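Long-range contacts in conserved Archaeal protein (Sulfolobus acidocaldarius, PDB 4OPC), which reduces the double bonds of geranylgeranyl chains in archaeal membrane lipid precursors to give saturated phytanyl chains, with FAD as cofactor: residues P82-W88 with N364-K370; F206-E210 with L358-I363; P271-P275 with D349-R353. All blocks are in the same frame, centred on the assembly; numbering follows the deposited sequence.

Overall arrangement
All three contacts tie the largest, eight-stranded sheet and its loops to two successive helices, 332-357 and 360-368. Interactions 1 and 2 are neighbours, their centres about 10 Å apart, and share helix 360-368: Pro82 of the first packs against Asn360 and Ile363 of the second. Interaction 3 lies deeper, its centre about 23 Å and 18 Å from those of interactions 1 and 2, on helix 332-357. Along the chain they are nested, interaction 3 inside the loop closed by interaction 2, and that inside interaction 1. The contacts thus join sheet and helices beside the bound phospholipid, each bringing one side chain to about 4 Å from it: Trp88, Ile207 and Arg352.

Interaction 1 (P82-W88 with N364-K370); sequences PDMQTVW and NYGMKKK
With CG of Trp88 beside the backbone N (chi1 -76°), the indole turns toward the end of helix 360-368, and bends at chi2 and chi3 fold Lys370 back over it. Lys370 NZ lies above one face of Trp88, 3.7 Å from the centroid of its five-membered ring, in a cation-pi contact; it also donates to Ile372 O. Met367 CE makes a CH-pi contact on the opposite face, 3.9 Å from that centroid of Trp88, and its sulfur stands farther off above the six-membered ring. Trp88 NE1 gives a weak bond to Met367 O. With an alanine in place of Trp88 the indole is gone, and Met367 CE and the Lys370 ammonium would probably lose their shared partner, leaving a gap near the phospholipid.

At the other end, Asp83 N donates to Asn364 OD1 at 2.9 Å, while the Asp83 carboxylate, also bonded to Ser81 OG, stacks on the Asn364 amide, planes 7° apart. Lys368 NZ reaches Gln85 OE1 at 2.8 Å, and one water links Asp83 OD1, Thr86 OG1 and Asn364 O. Polar bonds thus hold the turn before strand 87-97, while the indole, sandwiched between a cation and a methyl group, closes the buried end.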
ATOM      1  N   PRO A  82      16.921  14.617  -9.132  1.00 14.52           N
ATOM      2  CA  PRO A  82      16.566  15.972  -8.686  1.00 15.78           C
ATOM      3  C   PRO A  82      16.929  17.065  -9.683  1.00 16.17           C
ATOM      4  O   PRO A  82      16.123  17.970  -9.884  1.00 17.11           O
ATOM      5  CB  PRO A  82      17.352  16.119  -7.386  1.00 16.41           C
ATOM      6  CG  PRO A  82      17.353  14.716  -6.827  1.00 15.45           C
ATOM      7  CD  PRO A  82      17.475  13.803  -8.036  1.00 15.36           C
ATOM      8  N   ASP A  83      18.104  16.984 -10.305  1.00 15.69           N
ATOM      9  CA  ASP A  83      18.488  17.986 -11.301  1.00 15.41           C
ATOM     10  C   ASP A  83      17.901  17.762 -12.698  1.00 16.11           C
ATOM     11  O   ASP A  83      18.146  18.552 -13.615  1.00 19.16           O
ATOM     12  CB  ASP A  83      20.020  18.167 -11.352  1.00 16.57           C
ATOM     13  CG  ASP A  83      20.778  16.912 -11.798  1.00 17.55           C
ATOM     14  OD1 ASP A  83      20.195  15.978 -12.384  1.00 17.44           O
ATOM     15  OD2 ASP A  83      22.016  16.881 -11.590  1.00 21.07           O
ATOM     16  N   MET A  84      17.127  16.689 -12.826  1.00 16.16           N
ATOM     17  CA  MET A  84      16.460  16.295 -14.068  0.52 18.04           C
ATOM     18  C   MET A  84      17.417  16.004 -15.209  1.00 18.45           C
ATOM     19  O   MET A  84      17.008  15.872 -16.363  1.00 18.62           O
ATOM     20  CB  MET A  84      15.411  17.321 -14.485  0.52 26.16           C
ATOM     21  CG  MET A  84      14.251  17.397 -13.521  0.52 23.11           C
ATOM     22  SD  MET A  84      12.983  18.496 -14.151  0.52 21.53           S
ATOM     23  CE  MET A  84      11.806  18.442 -12.815  0.52 19.10           C
ATOM     24  N   GLN A  85      18.701  15.869 -14.881  1.00 15.13           N
ATOM     25  CA  GLN A  85      19.694  15.553 -15.896  1.00 17.77           C
ATOM     26  C   GLN A  85      19.821  14.052 -16.170  1.00 18.32           C
ATOM     27  O   GLN A  85      20.372  13.648 -17.192  1.00 21.65           O
ATOM     28  CB  GLN A  85      21.053  16.171 -15.544  1.00 20.16           C
ATOM     29  CG  GLN A  85      21.019  17.702 -15.478  1.00 18.91           C
ATOM     30  CD  GLN A  85      22.363  18.297 -15.133  1.00 21.16           C
ATOM     31  OE1 GLN A  85      23.399  17.687 -15.379  1.00 25.19           O
ATOM     32  NE2 GLN A  85      22.348  19.485 -14.547  1.00 28.10           N
ATOM     33  N   THR A  86      19.320  13.223 -15.265  1.00 17.17           N
ATOM     34  CA  THR A  86      19.373  11.790 -15.491  1.00 17.33           C
ATOM     35  C   THR A  86      17.988  11.172 -15.325  1.00 15.76           C
ATOM     36  O   THR A  86      17.347  11.332 -14.286  1.00 17.39           O
ATOM     37  CB  THR A  86      20.357  11.088 -14.530  1.00 17.04           C
ATOM     38  OG1 THR A  86      21.639  11.729 -14.590  1.00 18.46           O
ATOM     39  CG2 THR A  86      20.506   9.631 -14.919  1.00 20.14           C
ATOM     40  N   VAL A  87      17.537  10.469 -16.361  1.00 15.93           N
ATOM     41  CA  VAL A  87      16.261   9.767 -16.331  1.00 16.99           C
ATOM     42  C   VAL A  87      16.512   8.278 -16.509  1.00 18.90           C
ATOM     43  O   VAL A  87      17.128   7.860 -17.488  1.00 22.36           O
ATOM     44  CB  VAL A  87      15.322  10.250 -17.448  1.00 17.00           C
ATOM     45  CG1 VAL A  87      14.026   9.445 -17.439  1.00 19.75           C
ATOM     46  CG2 VAL A  87      15.018  11.724 -17.275  1.00 22.22           C
ATOM     47  N   TRP A  88      16.061   7.490 -15.542  1.00 19.33           N
ATOM     48  CA  TRP A  88      16.109   6.040 -15.636  1.00 20.91           C
ATOM     49  C   TRP A  88      14.770   5.517 -16.141  1.00 19.98           C
ATOM     50  O   TRP A  88      13.709   5.910 -15.645  1.00 22.82           O
ATOM     51  CB  TRP A  88      16.426   5.425 -14.274  1.00 21.06           C
ATOM     52  CG  TRP A  88      17.875   5.530 -13.856  1.00 22.61           C
ATOM     53  CD1 TRP A  88      18.901   6.106 -14.558  1.00 26.27           C
ATOM     54  CD2 TRP A  88      18.448   5.046 -12.636  1.00 20.59           C
ATOM     55  NE1 TRP A  88      20.077   6.000 -13.846  1.00 25.31           N
ATOM     56  CE2 TRP A  88      19.824   5.348 -12.667  1.00 23.01           C
ATOM     57  CE3 TRP A  88      17.931   4.370 -11.522  1.00 24.60           C
ATOM     58  CZ2 TRP A  88      20.686   5.016 -11.622  1.00 24.93           C
ATOM     59  CZ3 TRP A  88      18.790   4.037 -10.488  1.00 23.93           C
ATOM     60  CH2 TRP A  88      20.151   4.359 -10.547  1.00 27.96           C
ATOM     61  N   ASN A 364      21.565  12.783  -7.435  1.00 15.99           N
ATOM     62  CA  ASN A 364      22.082  13.231  -8.724  1.00 15.88           C
ATOM     63  C   ASN A 364      23.349  12.486  -9.126  1.00 17.08           C
ATOM     64  O   ASN A 364      23.493  12.057 -10.272  1.00 19.46           O
ATOM     65  CB  ASN A 364      22.378  14.733  -8.703  1.00 16.18           C
ATOM     66  CG  ASN A 364      21.115  15.573  -8.722  1.00 17.37           C
ATOM     67  OD1 ASN A 364      20.093  15.163  -9.280  1.00 17.14           O
ATOM     68  ND2 ASN A 364      21.176  16.751  -8.126  1.00 19.93           N
ATOM     69  N   TYR A 365      24.279  12.362  -8.182  1.00 16.04           N
ATOM     70  CA  TYR A 365      25.551  11.705  -8.441  1.00 16.78           C
ATOM     71  C   TYR A 365      25.363  10.223  -8.731  1.00 17.28           C
ATOM     72  O   TYR A 365      25.901   9.705  -9.712  1.00 20.30           O
ATOM     73  CB  TYR A 365      26.457  11.886  -7.231  1.00 18.14           C
ATOM     74  CG  TYR A 365      27.847  11.349  -7.411  1.00 19.30           C
ATOM     75  CD1 TYR A 365      28.812  12.092  -8.072  1.00 19.68           C
ATOM     76  CD2 TYR A 365      28.203  10.104  -6.905  1.00 20.57           C
ATOM     77  CE1 TYR A 365      30.105  11.612  -8.229  1.00 22.20           C
ATOM     78  CE2 TYR A 365      29.488   9.616  -7.057  1.00 24.83           C
ATOM     79  CZ  TYR A 365      30.425  10.369  -7.721  1.00 21.48           C
ATOM     80  OH  TYR A 365      31.706   9.886  -7.871  1.00 25.94           O
ATOM     81  N   GLY A 366      24.609   9.544  -7.873  1.00 19.14           N
ATOM     82  CA  GLY A 366      24.388   8.117  -8.009  1.00 20.73           C
ATOM     83  C   GLY A 366      23.675   7.767  -9.304  1.00 21.32           C
ATOM     84  O   GLY A 366      24.026   6.795  -9.967  1.00 24.45           O
ATOM     85  N   MET A 367      22.685   8.566  -9.686  1.00 17.67           N
ATOM     86  CA  MET A 367      21.979   8.316 -10.939  1.00 17.19           C
ATOM     87  C   MET A 367      22.853   8.615 -12.153  1.00 21.75           C
ATOM     88  O   MET A 367      22.910   7.820 -13.095  1.00 21.68           O
ATOM     89  CB  MET A 367      20.673   9.098 -10.993  1.00 16.69           C
ATOM     90  CG  MET A 367      19.654   8.575  -9.993  1.00 19.50           C
ATOM     91  SD  MET A 367      18.015   9.312 -10.129  1.00 18.89           S
ATOM     92  CE  MET A 367      17.516   8.699 -11.739  1.00 21.15           C
ATOM     93  N   LYS A 368      23.550   9.747 -12.132  1.00 20.14           N
ATOM     94  CA  LYS A 368      24.396  10.105 -13.266  1.00 22.19           C
ATOM     95  C   LYS A 368      25.526   9.100 -13.479  1.00 21.15           C
ATOM     96  O   LYS A 368      25.858   8.759 -14.622  1.00 26.21           O
ATOM     97  CB  LYS A 368      24.966  11.516 -13.111  1.00 21.69           C
ATOM     98  CG  LYS A 368      25.932  11.904 -14.227  1.00 28.34           C
ATOM     99  CD  LYS A 368      26.199  13.400 -14.255  1.00 34.04           C
ATOM    100  CE  LYS A 368      24.978  14.174 -14.734  1.00 33.45           C
ATOM    101  NZ  LYS A 368      25.264  15.634 -14.808  1.00 37.56           N
ATOM    102  N   LYS A 369      26.112   8.629 -12.380  1.00 20.46           N
ATOM    103  CA  LYS A 369      27.243   7.706 -12.458  1.00 22.66           C
ATOM    104  C   LYS A 369      26.799   6.256 -12.619  1.00 21.28           C
ATOM    105  O   LYS A 369      27.653   5.362 -12.681  1.00 27.00           O
ATOM    106  CB  LYS A 369      28.131   7.821 -11.214  1.00 26.12           C
ATOM    107  CG  LYS A 369      28.782   9.176 -11.011  1.00 28.19           C
ATOM    108  CD  LYS A 369      30.015   9.356 -11.879  1.00 35.06           C
ATOM    109  CE  LYS A 369      30.691  10.690 -11.592  1.00 43.32           C
ATOM    110  NZ  LYS A 369      31.925  10.898 -12.397  1.00 55.64           N
ATOM    111  N   LYS A 370      25.492   6.025 -12.682  1.00 24.72           N
ATOM    112  CA  LYS A 370      24.947   4.676 -12.821  1.00 29.18           C
ATOM    113  C   LYS A 370      25.416   3.758 -11.695  1.00 26.70           C
ATOM    114  O   LYS A 370      25.928   2.661 -11.944  1.00 29.11           O
ATOM    115  CB  LYS A 370      25.317   4.077 -14.183  1.00 38.75           C
ATOM    116  CG  LYS A 370      24.545   4.668 -15.348  1.00 46.26           C
ATOM    117  CD  LYS A 370      23.048   4.493 -15.140  1.00 63.59           C
ATOM    118  CE  LYS A 370      22.666   3.027 -15.005  1.00 46.40           C
ATOM    119  NZ  LYS A 370      21.272   2.863 -14.503  1.00 55.45           N
TER
HETATM  120  O   HOH W   1      21.807  13.447 -12.541  1.00 20.16           O
HETATM  121  O   HOH W   2      24.156  15.510 -11.968  1.00 31.24           O

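Interaction 2 (F206-E210 with L358-I363); sequences FIDQE and LSNDDI
Asn360 grips the loop 206-210 through both ends of its amide. Asn360 OD1 accepts from Gln209 N at 2.8 Å, the N-H nearly straight at 164° and the donor tilted 18° from the carbonyl plane. Asn360 ND2 donates to Asp208 OD1 at 3.0 Å, so the amide is fixed against flipping. That carboxylate stands almost at a right angle to the amide, and ND2 meets OD1 from above the carboxylate plane. Here Asp208 CG lies anti to its own N (chi1 -166°), which carries OD1 back toward the helix although the CB bond points away from it.

Asp208 OD1 also accepts Glu210 N at 2.8 Å, making an Asx turn, and Thr211 N as well, so several donors hold this buried carboxylate oxygen. On the facing segment Ser359 is the N-cap of helix 360-368 and forms a capping box with Asp362: Asp362 N donates to Ser359 OG and Ser359 N to Asp362 OD2, each at 3.0 Å. Asn360 is the first residue of the helix so capped.

The inner side mixes an Ile207-Ile363 contact with the folded Gln209 side chain. Ile207 CG2 touches Ile363 CD1 at 3.7 Å, the two side chains crossing at about a right angle, and Ile207 also touches the bound phospholipid. Gln209 lays its CG against Leu358 O and its NE2 beside Ile363 CD1, while its OE1 is taken by Gly214 N. The solvent side is looser: Glu210, exposed and extended beyond CG, comes nearest Asn360 with CG, 3.7 Å from Asn360 ND2.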
ATOM      1  N   PHE A 206       9.512  11.944 -10.030  1.00 12.76           N
ATOM      2  CA  PHE A 206      10.575  12.922  -9.860  1.00 12.28           C
ATOM      3  C   PHE A 206      11.069  12.877  -8.430  1.00 13.09           C
ATOM      4  O   PHE A 206      10.343  13.230  -7.496  1.00 13.85           O
ATOM      5  CB  PHE A 206      10.057  14.329 -10.163  1.00 13.44           C
ATOM      6  CG  PHE A 206       9.445  14.488 -11.529  1.00 15.62           C
ATOM      7  CD1 PHE A 206      10.214  14.869 -12.613  1.00 18.71           C
ATOM      8  CD2 PHE A 206       8.086  14.293 -11.714  1.00 15.82           C
ATOM      9  CE1 PHE A 206       9.634  15.041 -13.867  1.00 18.93           C
ATOM     10  CE2 PHE A 206       7.513  14.461 -12.963  1.00 20.05           C
ATOM     11  CZ  PHE A 206       8.285  14.828 -14.031  1.00 20.43           C
ATOM     12  N   ILE A 207      12.309  12.439  -8.256  1.00 14.77           N
ATOM     13  CA  ILE A 207      12.912  12.424  -6.939  1.00 15.62           C
ATOM     14  C   ILE A 207      13.459  13.812  -6.635  1.00 14.83           C
ATOM     15  O   ILE A 207      14.144  14.406  -7.463  1.00 16.28           O
ATOM     16  CB  ILE A 207      14.059  11.414  -6.884  1.00 16.78           C
ATOM     17  CG1 ILE A 207      13.564  10.049  -7.348  1.00 20.46           C
ATOM     18  CG2 ILE A 207      14.619  11.339  -5.472  1.00 22.84           C
ATOM     19  CD1 ILE A 207      12.399   9.515  -6.539  1.00 33.80           C
ATOM     20  N   ASP A 208      13.140  14.343  -5.457  1.00 13.86           N
ATOM     21  CA  ASP A 208      13.675  15.631  -5.046  1.00 15.04           C
ATOM     22  C   ASP A 208      13.419  15.873  -3.559  1.00 19.38           C
ATOM     23  O   ASP A 208      12.277  16.065  -3.138  1.00 18.53           O
ATOM     24  CB  ASP A 208      13.073  16.768  -5.883  1.00 16.47           C
ATOM     25  CG  ASP A 208      13.834  18.069  -5.730  1.00 18.01           C
ATOM     26  OD1 ASP A 208      14.177  18.450  -4.590  1.00 18.45           O
ATOM     27  OD2 ASP A 208      14.104  18.732  -6.748  1.00 21.56           O
ATOM     28  N   GLN A 209      14.488  15.875  -2.769  1.00 15.91           N
ATOM     29  CA  GLN A 209      14.359  16.017  -1.326  1.00 18.30           C
ATOM     30  C   GLN A 209      13.959  17.419  -0.873  1.00 18.82           C
ATOM     31  O   GLN A 209      13.537  17.605   0.273  1.00 26.48           O
ATOM     32  CB  GLN A 209      15.645  15.549  -0.634  1.00 21.82           C
ATOM     33  CG  GLN A 209      16.000  14.108  -0.952  1.00 28.79           C
ATOM     34  CD  GLN A 209      14.822  13.137  -0.814  1.00 62.37           C
ATOM     35  OE1 GLN A 209      13.946  13.299   0.041  1.00 37.09           O
ATOM     36  NE2 GLN A 209      14.803  12.118  -1.664  1.00 55.78           N
ATOM     37  N   GLU A 210      14.083  18.406  -1.755  1.00 17.49           N
ATOM     38  CA  GLU A 210      13.678  19.768  -1.431  1.00 19.75           C
ATOM     39  C   GLU A 210      12.198  20.011  -1.719  1.00 19.03           C
ATOM     40  O   GLU A 210      11.513  20.688  -0.950  1.00 21.55           O
ATOM     41  CB  GLU A 210      14.518  20.784  -2.201  1.00 25.57           C
ATOM     42  CG  GLU A 210      15.959  20.840  -1.757  1.00 35.44           C
ATOM     43  CD  GLU A 210      16.765  21.861  -2.536  1.00 48.77           C
ATOM     44  OE1 GLU A 210      16.171  22.575  -3.374  1.00 56.77           O
ATOM     45  OE2 GLU A 210      17.991  21.943  -2.311  1.00 50.50           O
ATOM     46  N   LEU A 358      19.105  10.339   1.863  1.00 15.58           N
ATOM     47  CA  LEU A 358      20.062  10.792   0.848  1.00 17.32           C
ATOM     48  C   LEU A 358      19.794  12.240   0.474  1.00 15.44           C
ATOM     49  O   LEU A 358      18.646  12.689   0.493  1.00 17.34           O
ATOM     50  CB  LEU A 358      19.990   9.917  -0.404  1.00 15.69           C
ATOM     51  CG  LEU A 358      20.421   8.454  -0.242  1.00 16.82           C
ATOM     52  CD1 LEU A 358      20.256   7.711  -1.569  1.00 18.99           C
ATOM     53  CD2 LEU A 358      21.856   8.341   0.273  1.00 18.44           C
ATOM     54  N   SER A 359      20.852  12.979   0.155  1.00 16.34           N
ATOM     55  CA  SER A 359      20.690  14.351  -0.312  1.00 14.92           C
ATOM     56  C   SER A 359      20.418  14.384  -1.806  1.00 15.14           C
ATOM     57  O   SER A 359      20.664  13.399  -2.513  1.00 15.03           O
ATOM     58  CB  SER A 359      21.951  15.159  -0.021  1.00 15.51           C
ATOM     59  OG  SER A 359      23.026  14.715  -0.838  1.00 17.62           O
ATOM     60  N   ASN A 360      19.936  15.523  -2.297  1.00 15.19           N
ATOM     61  CA  ASN A 360      19.802  15.691  -3.737  1.00 15.26           C
ATOM     62  C   ASN A 360      21.135  15.457  -4.441  1.00 15.16           C
ATOM     63  O   ASN A 360      21.173  14.842  -5.499  1.00 16.72           O
ATOM     64  CB  ASN A 360      19.238  17.067  -4.109  1.00 16.23           C
ATOM     65  CG  ASN A 360      17.736  17.118  -4.014  1.00 17.33           C
ATOM     66  OD1 ASN A 360      17.081  16.092  -3.833  1.00 16.83           O
ATOM     67  ND2 ASN A 360      17.177  18.308  -4.141  1.00 18.15           N
ATOM     68  N   ASP A 361      22.230  15.947  -3.859  1.00 15.48           N
ATOM     69  CA  ASP A 361      23.541  15.756  -4.482  1.00 16.00           C
ATOM     70  C   ASP A 361      23.867  14.270  -4.579  1.00 14.97           C
ATOM     71  O   ASP A 361      24.420  13.825  -5.588  1.00 17.19           O
ATOM     72  CB  ASP A 361      24.652  16.486  -3.714  1.00 17.95           C
ATOM     73  CG  ASP A 361      24.612  17.995  -3.907  1.00 23.25           C
ATOM     74  OD1 ASP A 361      23.996  18.474  -4.886  1.00 25.04           O
ATOM     75  OD2 ASP A 361      25.211  18.704  -3.073  1.00 28.81           O
ATOM     76  N   ASP A 362      23.527  13.513  -3.538  1.00 15.39           N
ATOM     77  CA  ASP A 362      23.750  12.060  -3.541  1.00 15.93           C
ATOM     78  C   ASP A 362      22.985  11.369  -4.665  1.00 16.86           C
ATOM     79  O   ASP A 362      23.532  10.507  -5.364  1.00 18.19           O
ATOM     80  CB  ASP A 362      23.289  11.413  -2.239  1.00 16.86           C
ATOM     81  CG  ASP A 362      24.129  11.782  -1.047  1.00 16.70           C
ATOM     82  OD1 ASP A 362      25.330  12.075  -1.205  1.00 17.34           O
ATOM     83  OD2 ASP A 362      23.578  11.715   0.071  1.00 18.81           O
ATOM     84  N   ILE A 363      21.717  11.729  -4.814  1.00 17.32           N
ATOM     85  CA  ILE A 363      20.863  11.099  -5.811  1.00 14.94           C
ATOM     86  C   ILE A 363      21.289  11.497  -7.225  1.00 18.88           C
ATOM     87  O   ILE A 363      21.395  10.644  -8.113  1.00 18.46           O
ATOM     88  CB  ILE A 363      19.402  11.436  -5.551  1.00 16.06           C
ATOM     89  CG1 ILE A 363      19.035  10.982  -4.133  1.00 17.30           C
ATOM     90  CG2 ILE A 363      18.503  10.760  -6.597  1.00 17.91           C
ATOM     91  CD1 ILE A 363      17.774  11.624  -3.562  1.00 21.47           C
TER

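Interaction 3 (P271-P275 with D349-R353); sequences PTRRP and DIFRR
Asp349 OD2 takes two bonds from Arg274, one from the backbone and one from the guanidinium. Arg274 N donates to Asp349 OD2 at 2.9 Å, almost straight at 174°, and meets the oxygen from above the carboxylate plane. Arg274 NH1 completes a salt bridge to Asp349 OD2, also at 2.9 Å, arriving on the syn side with the oxygen in the guanidinium plane. With CG between its backbone N and carbonyl carbon (chi1 64°), the Arg274 chain curls back so that NH1 meets the oxygen that its backbone N also holds.

Asp349 OD1 is held by two arginines of its own helix. Arg353 takes it side-on with NE and NH2, and Arg352 NH2 reaches Asp349 OD1 from the syn side at 2.9 Å. Three arginines thus share one buried carboxylate, which would probably favour its charged form. Arg274 NH1 and Arg353 NH2, both donors, come within 3.3 Å without bonding each other, and one water accepts from both. Thr272 O lies over a face of the Arg352 guanidinium, and Thr272 OG1 packs 3.7 Å from Arg352 CD.

Farther out, the Arg273 guanidinium lies face to face with that of Arg274, each CZ over the other's centre, with Arg273 NE bonded to Arg274 O at 2.8 Å and its NH1 to Pro275 O and to Glu176. Tyr277 OH takes Arg274 NE, Asp182 pairs with Arg352, and Asn449 of helix 434-452 accepts from Arg353 NH1. Arg352 also touches the bound phospholipid. Together Arg274, Asp349, Arg352 and Arg353 form a buried salt-bridge network, joining the loop after strand 261-271 to helix 332-357 beside the lipid pocket.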
ATOM      1  N   PRO A 271       0.639   4.459   4.426  1.00 10.22           N
ATOM      2  CA  PRO A 271       1.717   3.820   5.198  1.00 12.24           C
ATOM      3  C   PRO A 271       2.884   3.407   4.307  1.00 11.81           C
ATOM      4  O   PRO A 271       2.692   3.109   3.132  1.00 13.59           O
ATOM      5  CB  PRO A 271       1.039   2.592   5.812  1.00 14.17           C
ATOM      6  CG  PRO A 271      -0.111   2.286   4.875  1.00 16.45           C
ATOM      7  CD  PRO A 271      -0.557   3.607   4.294  1.00 12.81           C
ATOM      8  N   THR A 272       4.101   3.433   4.848  1.00 11.91           N
ATOM      9  CA  THR A 272       5.286   3.089   4.063  1.00 12.61           C
ATOM     10  C   THR A 272       6.220   2.197   4.862  1.00 14.21           C
ATOM     11  O   THR A 272       7.379   2.526   5.064  1.00 16.99           O
ATOM     12  CB  THR A 272       6.071   4.349   3.645  1.00 15.10           C
ATOM     13  OG1 THR A 272       6.515   5.046   4.819  1.00 16.44           O
ATOM     14  CG2 THR A 272       5.220   5.297   2.793  1.00 17.16           C
ATOM     15  N   ARG A 273       5.736   1.052   5.305  1.00 11.86           N
ATOM     16  CA  ARG A 273       6.523   0.170   6.167  1.00 11.76           C
ATOM     17  C   ARG A 273       6.168  -1.294   5.937  1.00 11.61           C
ATOM     18  O   ARG A 273       5.254  -1.613   5.158  1.00 11.80           O
ATOM     19  CB  ARG A 273       6.291   0.517   7.642  1.00 12.40           C
ATOM     20  CG  ARG A 273       4.827   0.590   8.041  1.00 11.81           C
ATOM     21  CD  ARG A 273       4.679   0.351   9.554  1.00 12.59           C
ATOM     22  NE  ARG A 273       4.712  -1.078   9.867  1.00 12.91           N
ATOM     23  CZ  ARG A 273       4.543  -1.582  11.084  1.00 14.40           C
ATOM     24  NH1 ARG A 273       4.506  -2.903  11.267  1.00 13.98           N
ATOM     25  NH2 ARG A 273       4.398  -0.771  12.128  1.00 14.51           N
ATOM     26  N   ARG A 274       6.902  -2.178   6.612  1.00 11.40           N
ATOM     27  CA  ARG A 274       6.566  -3.597   6.691  1.00 12.13           C
ATOM     28  C   ARG A 274       5.107  -3.763   7.145  1.00 10.62           C
ATOM     29  O   ARG A 274       4.539  -2.867   7.773  1.00 11.27           O
ATOM     30  CB  ARG A 274       7.515  -4.273   7.679  1.00 12.68           C
ATOM     31  CG  ARG A 274       7.359  -3.747   9.090  1.00 13.25           C
ATOM     32  CD  ARG A 274       8.685  -3.756   9.864  1.00 15.96           C
ATOM     33  NE  ARG A 274       8.479  -3.209  11.203  1.00 16.80           N
ATOM     34  CZ  ARG A 274       8.425  -1.911  11.490  1.00 17.09           C
ATOM     35  NH1 ARG A 274       8.567  -1.001  10.535  1.00 15.27           N
ATOM     36  NH2 ARG A 274       8.225  -1.523  12.743  1.00 23.53           N
ATOM     37  N   PRO A 275       4.483  -4.907   6.834  1.00 11.30           N
ATOM     38  CA  PRO A 275       3.075  -5.041   7.240  1.00 11.59           C
ATOM     39  C   PRO A 275       2.905  -5.157   8.754  1.00 11.20           C
ATOM     40  O   PRO A 275       3.883  -5.260   9.502  1.00 11.80           O
ATOM     41  CB  PRO A 275       2.621  -6.334   6.548  1.00 15.04           C
ATOM     42  CG  PRO A 275       3.880  -7.076   6.217  1.00 15.03           C
ATOM     43  CD  PRO A 275       4.977  -6.065   6.071  1.00 14.52           C
ATOM     44  N   ASP A 349      11.414  -1.721   3.517  1.00 12.50           N
ATOM     45  CA  ASP A 349      11.270  -0.809   4.657  1.00 12.83           C
ATOM     46  C   ASP A 349      12.673  -0.302   5.046  1.00 13.56           C
ATOM     47  O   ASP A 349      12.878   0.887   5.293  1.00 13.71           O
ATOM     48  CB  ASP A 349      10.541  -1.564   5.792  1.00 11.86           C
ATOM     49  CG  ASP A 349      10.072  -0.680   6.944  1.00 13.73           C
ATOM     50  OD1 ASP A 349      10.469   0.504   7.050  1.00 16.46           O
ATOM     51  OD2 ASP A 349       9.317  -1.211   7.783  1.00 12.90           O
ATOM     52  N   ILE A 350      13.658  -1.197   5.054  1.00 12.47           N
ATOM     53  CA  ILE A 350      15.059  -0.831   5.284  0.67 12.33           C
ATOM     54  C   ILE A 350      15.565   0.090   4.173  1.00 12.13           C
ATOM     55  O   ILE A 350      16.150   1.152   4.426  1.00 14.29           O
ATOM     56  CB  ILE A 350      15.961  -2.090   5.328  0.67 11.44           C
ATOM     57  CG1 ILE A 350      15.663  -2.926   6.575  0.67 19.14           C
ATOM     58  CG2 ILE A 350      17.425  -1.709   5.300  0.67 14.77           C
ATOM     59  CD1 ILE A 350      16.086  -2.277   7.879  0.67 19.38           C
ATOM     60  N   PHE A 351      15.341  -0.313   2.925  1.00 13.12           N
ATOM     61  CA  PHE A 351      15.854   0.440   1.788  1.00 15.07           C
ATOM     62  C   PHE A 351      15.275   1.858   1.747  1.00 12.21           C
ATOM     63  O   PHE A 351      16.015   2.828   1.539  1.00 13.91           O
ATOM     64  CB  PHE A 351      15.600  -0.347   0.491  1.00 15.56           C
ATOM     65  CG  PHE A 351      16.346   0.166  -0.708  1.00 14.20           C
ATOM     66  CD1 PHE A 351      17.689   0.504  -0.635  1.00 18.06           C
ATOM     67  CD2 PHE A 351      15.712   0.258  -1.930  1.00 17.95           C
ATOM     68  CE1 PHE A 351      18.366   0.968  -1.755  1.00 18.83           C
ATOM     69  CE2 PHE A 351      16.390   0.716  -3.050  1.00 22.21           C
ATOM     70  CZ  PHE A 351      17.724   1.057  -2.956  1.00 19.86           C
ATOM     71  N   ARG A 352      13.971   1.985   1.999  1.00 12.69           N
ATOM     72  CA  ARG A 352      13.322   3.291   2.083  1.00 13.15           C
ATOM     73  C   ARG A 352      14.015   4.245   3.062  1.00 11.90           C
ATOM     74  O   ARG A 352      14.180   5.432   2.773  1.00 13.84           O
ATOM     75  CB  ARG A 352      11.844   3.126   2.496  1.00 15.32           C
ATOM     76  CG  ARG A 352      11.287   4.350   3.228  1.00 23.19           C
ATOM     77  CD  ARG A 352       9.916   4.140   3.812  1.00 28.22           C
ATOM     78  NE  ARG A 352       9.898   3.423   5.089  1.00 35.77           N
ATOM     79  CZ  ARG A 352       9.875   4.018   6.279  1.00 18.41           C
ATOM     80  NH1 ARG A 352       9.884   5.335   6.352  1.00 19.29           N
ATOM     81  NH2 ARG A 352       9.785   3.302   7.391  1.00 18.55           N
ATOM     82  N   ARG A 353      14.371   3.738   4.233  1.00 12.87           N
ATOM     83  CA  ARG A 353      14.968   4.567   5.275  1.00 14.68           C
ATOM     84  C   ARG A 353      16.278   5.159   4.786  1.00 14.29           C
ATOM     85  O   ARG A 353      16.585   6.327   5.023  1.00 16.69           O
ATOM     86  CB  ARG A 353      15.189   3.734   6.533  1.00 14.72           C
ATOM     87  CG  ARG A 353      13.898   3.348   7.224  1.00 15.52           C
ATOM     88  CD  ARG A 353      14.100   2.178   8.172  1.00 15.59           C
ATOM     89  NE  ARG A 353      12.800   1.618   8.517  1.00 15.62           N
ATOM     90  CZ  ARG A 353      12.271   1.615   9.735  1.00 17.29           C
ATOM     91  NH1 ARG A 353      12.946   2.096  10.770  1.00 21.28           N
ATOM     92  NH2 ARG A 353      11.066   1.105   9.920  1.00 18.25           N
TER
HETATM   93  O   HOH W   3       9.352   1.275  12.198  1.00 23.03           O